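Aldo-keto reductase family 1, member B4 (Aldose reductase) (Schistosoma japonicum, PDB 4HBK) probably reduces aldehyde substrates such as aldoses to alcohols with NADPH as the cofactor, as an oxidoreductase of the aldo/keto reductase family. Local coordinates at residues K259-E264 / N318-N323; I216-H219 / P223-K226. All blocks are in the same frame, centred on the assembly; numbering follows the deposited sequence.

Contact 1: residues K259-E264 / N318-N323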
# COMPACT_ATOMS: atom_id res chain seq x y z
N LYS A 259 13.82 -10.14 -16.78
CA LYS A 259 13.50 -9.60 -18.10
C LYS A 259 14.76 -9.00 -18.75
O LYS A 259 15.50 -8.27 -18.10
CB LYS A 259 12.42 -8.53 -17.96
CG LYS A 259 11.50 -8.36 -19.17
CD LYS A 259 10.55 -7.15 -19.00
CE LYS A 259 9.08 -7.53 -19.07
NZ LYS A 259 8.74 -8.36 -20.27
N PRO A 260 15.00 -9.30 -20.04
CA PRO A 260 16.24 -8.80 -20.66
C PRO A 260 16.42 -7.27 -20.62
O PRO A 260 17.51 -6.81 -20.28
CB PRO A 260 16.12 -9.30 -22.11
CG PRO A 260 15.26 -10.53 -22.01
CD PRO A 260 14.27 -10.23 -20.92
N CYS A 261 15.38 -6.50 -20.94
CA CYS A 261 15.52 -5.04 -20.97
C CYS A 261 15.82 -4.52 -19.57
O CYS A 261 16.62 -3.59 -19.40
CB CYS A 261 14.28 -4.36 -21.57
SG CYS A 261 12.77 -4.64 -20.65
N VAL A 262 15.20 -5.14 -18.57
CA VAL A 262 15.49 -4.81 -17.18
C VAL A 262 16.97 -5.04 -16.86
O VAL A 262 17.61 -4.19 -16.24
CB VAL A 262 14.62 -5.63 -16.21
CG1 VAL A 262 15.08 -5.43 -14.78
CG2 VAL A 262 13.15 -5.22 -16.36
N LEU A 263 17.52 -6.16 -17.30
CA LEU A 263 18.92 -6.48 -17.01
C LEU A 263 19.88 -5.55 -17.77
O LEU A 263 20.86 -5.06 -17.21
CB LEU A 263 19.19 -7.95 -17.34
CG LEU A 263 18.66 -8.95 -16.30
CD1 LEU A 263 18.64 -10.37 -16.82
CD2 LEU A 263 19.51 -8.88 -15.03
N GLU A 264 19.57 -5.29 -19.03
CA GLU A 264 20.37 -4.35 -19.80
C GLU A 264 20.44 -3.00 -19.11
O GLU A 264 21.52 -2.46 -18.91
CB GLU A 264 19.77 -4.18 -21.19
CG GLU A 264 19.97 -5.40 -22.05
CD GLU A 264 19.16 -5.34 -23.33
OE1 GLU A 264 19.18 -6.34 -24.08
OE2 GLU A 264 18.50 -4.31 -23.58
N ASN A 318 8.01 0.28 -20.51
CA ASN A 318 6.58 0.32 -20.81
C ASN A 318 6.18 -0.54 -22.01
O ASN A 318 5.25 -1.34 -21.92
CB ASN A 318 6.08 1.76 -20.98
CG ASN A 318 5.93 2.48 -19.65
OD1 ASN A 318 5.33 1.95 -18.70
ND2 ASN A 318 6.47 3.70 -19.57
N THR A 319 6.89 -0.40 -23.12
CA THR A 319 6.54 -1.16 -24.32
C THR A 319 6.77 -2.67 -24.19
O THR A 319 6.12 -3.47 -24.88
CB THR A 319 7.21 -0.60 -25.60
OG1 THR A 319 8.62 -0.85 -25.56
CG2 THR A 319 6.98 0.89 -25.71
N GLU A 320 7.67 -3.07 -23.30
CA GLU A 320 7.97 -4.49 -23.08
C GLU A 320 7.05 -5.16 -22.03
O GLU A 320 7.13 -6.37 -21.80
CB GLU A 320 9.43 -4.68 -22.67
CG GLU A 320 10.43 -4.22 -23.71
CD GLU A 320 10.38 -5.05 -24.98
OE1 GLU A 320 9.86 -6.19 -24.92
OE2 GLU A 320 10.85 -4.56 -26.03
N SER A 321 6.19 -4.37 -21.41
CA SER A 321 5.30 -4.89 -20.37
C SER A 321 4.40 -6.01 -20.88
O SER A 321 4.04 -6.03 -22.06
CB SER A 321 4.44 -3.76 -19.81
OG SER A 321 3.59 -4.26 -18.81
N LEU A 322 4.00 -6.93 -20.00
CA LEU A 322 3.20 -8.10 -20.39
C LEU A 322 1.81 -7.85 -21.02
O LEU A 322 1.52 -8.46 -22.05
CB LEU A 322 3.14 -9.17 -19.29
CG LEU A 322 4.16 -10.29 -19.49
CD1 LEU A 322 3.83 -11.51 -18.64
CD2 LEU A 322 4.25 -10.69 -20.97
N ASN A 323 0.94 -7.04 -20.43
CA ASN A 323 0.95 -6.63 -19.04
C ASN A 323 -0.24 -7.33 -18.40
O ASN A 323 -1.35 -7.26 -18.90
CB ASN A 323 0.83 -5.10 -18.90
CG ASN A 323 -0.43 -4.52 -19.55
OD1 ASN A 323 -1.44 -5.20 -19.73
ND2 ASN A 323 -0.37 -3.24 -19.91

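Contact 2: residues I216-H219 / P223-K226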
# COMPACT_ATOMS: atom_id res chain seq x y z
N ILE A 216 -2.37 0.46 -5.16
CA ILE A 216 -2.81 -0.50 -6.16
C ILE A 216 -1.59 -1.24 -6.67
O ILE A 216 -0.46 -0.78 -6.47
CB ILE A 216 -3.47 0.21 -7.36
CG1 ILE A 216 -2.66 1.46 -7.75
CG2 ILE A 216 -4.92 0.56 -7.05
CD1 ILE A 216 -3.19 2.21 -8.99
N GLU A 217 -1.81 -2.36 -7.35
CA GLU A 217 -0.72 -3.10 -7.98
C GLU A 217 -0.15 -2.33 -9.16
O GLU A 217 -0.86 -1.99 -10.11
CB GLU A 217 -1.20 -4.48 -8.45
CG GLU A 217 -0.22 -5.20 -9.38
CD GLU A 217 -0.75 -6.56 -9.83
OE1 GLU A 217 -1.85 -6.96 -9.38
OE2 GLU A 217 -0.07 -7.22 -10.64
N ILE A 218 1.15 -2.05 -9.08
CA ILE A 218 1.85 -1.36 -10.16
C ILE A 218 3.29 -1.88 -10.27
O ILE A 218 4.04 -1.93 -9.28
CB ILE A 218 1.87 0.17 -9.94
CG1 ILE A 218 0.50 0.69 -9.49
CG2 ILE A 218 2.31 0.90 -11.21
CD1 ILE A 218 0.52 2.19 -9.18
N HIS A 219 3.67 -2.26 -11.49
CA HIS A 219 5.03 -2.68 -11.76
C HIS A 219 5.22 -2.78 -13.27
O HIS A 219 4.26 -2.62 -14.04
CB HIS A 219 5.35 -4.01 -11.08
CG HIS A 219 4.33 -5.07 -11.35
ND1 HIS A 219 4.34 -5.83 -12.49
CD2 HIS A 219 3.24 -5.45 -10.64
CE1 HIS A 219 3.31 -6.67 -12.47
NE2 HIS A 219 2.62 -6.45 -11.36
N PRO A 223 1.60 -1.83 -15.70
CA PRO A 223 1.87 -0.42 -15.42
C PRO A 223 0.66 0.33 -14.87
O PRO A 223 0.85 1.37 -14.24
CB PRO A 223 2.30 0.15 -16.79
CG PRO A 223 2.63 -1.07 -17.63
CD PRO A 223 1.69 -2.13 -17.14
N ASN A 224 -0.55 -0.18 -15.08
CA ASN A 224 -1.76 0.45 -14.55
C ASN A 224 -1.81 1.94 -14.89
O ASN A 224 -2.19 2.75 -14.05
CB ASN A 224 -1.81 0.28 -13.03
CG ASN A 224 -3.20 -0.09 -12.53
OD1 ASN A 224 -4.19 0.16 -13.20
ND2 ASN A 224 -3.26 -0.68 -11.34
N ILE A 225 -1.45 2.29 -16.13
CA ILE A 225 -1.30 3.69 -16.55
C ILE A 225 -2.57 4.54 -16.44
O ILE A 225 -2.55 5.63 -15.87
CB ILE A 225 -0.77 3.81 -18.01
CG1 ILE A 225 0.52 3.02 -18.21
CG2 ILE A 225 -0.51 5.26 -18.36
CD1 ILE A 225 1.76 3.79 -17.86
N LYS A 226 -3.67 4.06 -17.00
CA LYS A 226 -4.90 4.84 -17.03
C LYS A 226 -5.42 5.21 -15.64
O LYS A 226 -5.81 6.35 -15.39
CB LYS A 226 -5.99 4.13 -17.84
CG LYS A 226 -5.71 4.14 -19.33
CD LYS A 226 -6.85 3.50 -20.12
CE LYS A 226 -6.65 3.71 -21.61
NZ LYS A 226 -7.85 3.34 -22.41

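Contact 1: residues K259-E264 / N318-N323
Lys259 and Cys261 meet Glu320 side by side, the lysine taking its backbone carbonyl and the cysteine the start of its side chain. The lysine chain starts with CG anti to the backbone N (chi1 -151°), which sends it toward 318-323, and then bends at its last two torsions to bring the ammonium over the carbonyl. Lys259 NZ donates to Glu320 O at 3.0 Å. The donor stands above the carbonyl plane, 38° out of it, with a C=O...N angle of 142°, and so does not lie on a lone pair. Lys259 CE follows closely, 3.5 Å from Glu320 O.

Next to this bond, the thiol of Cys261 rests on aliphatic carbon. Cys261 SG sits between its backbone N and carbonyl carbon and lies 3.9 Å from both CB and CG of Glu320. A small, polarisable sulfur suits this buried place, where Glu316 and Leu317 of helix 311-319 also touch it. The Glu320 chain bends about its CB-CG bond, and its carboxylate does not grip the lysine: Lys259 NZ and Glu320 OE1 are 5.3 Å apart.

Lys259 is also the N-cap residue of helix 260-269, and Leu263 N donates to Lys259 O at 3.0 Å. One residue thus starts one helix and reaches the carbonyl of Glu320, which follows Thr319 of helix 311-319. What joins the segments is one charged hydrogen bond, backed by contact of the sulfur with aliphatic carbon. A positive ammonium here would probably interact favourably with the negative end of the helix dipole, and the Glu320 carboxylate probably adds long-range attraction without forming a salt bridge.

Contact 2: residues I216-H219 / P223-K226
Glu217 OE2 is gripped by two N-H groups, the imidazole of His219 and the backbone N of Gln326, while Phe327 N holds OE1. His219 NE2 donates at 2.9 Å to Glu217 OE2, which uses its anti lone pair and lies close to the ring plane. A carboxylate suits this buried spot because its two oxygens can satisfy several donors at once.

The backbone of the same residue ties the strand end to 223-226. Asn224 ND2 donates to Glu217 O at 3.0 Å in a fairly straight bond (156°), tilted slightly from both the carbonyl plane and the amide plane. Asn224 has left-handed helical backbone angles (50/43°), which asparagine tolerates well, and its CB points toward the strand. The amide crosses the Ile216 side chain at a slant, with Ile216 CD1 3.7 Å from Asn224 ND2. Ile218 has CG2 anti to the backbone N, and this branch packs 3.4 Å from Pro223 O, an oxygen hydrogen-bonded by Arg284 NH2. Pro223 has no N-H to offer and makes at most a weak, bent CA-H...O contact, Pro223 CA to His219 O 3.5 Å.

The contact closes the turn from strand 213-217 into helix 225-233, in one beta-alpha-beta unit of the eight-stranded barrel. Ile216 and Ile218 pack on Leu227 and Val228 of that helix and on strand 237-241, while Leu281 and Tyr280 of helix 273-283 meet Ile218 and Pro223.

In the fold
Contacts 1 and 2 follow one another in the chain, their centres 15 Å apart, and they meet at Pro223. Its CB packs 4.0 Å from Asn318 OD1, so the 318-323 segment lies against the loop that contact 2 closes. Asn221, in the same loop, touches Lys259, and Tyr280 links the two by bonding Asn318 and packing on Pro223. Contact 2 sits at the C-terminal end of a barrel strand: the Ile216 side chain is about 10 Å from those of Lys111, predicted to lower the pKa of the catalytic tyrosine, and His144, predicted to bind substrate. Contact 1 lies farther out, away from these sites, joining helices 260-269 and 311-319.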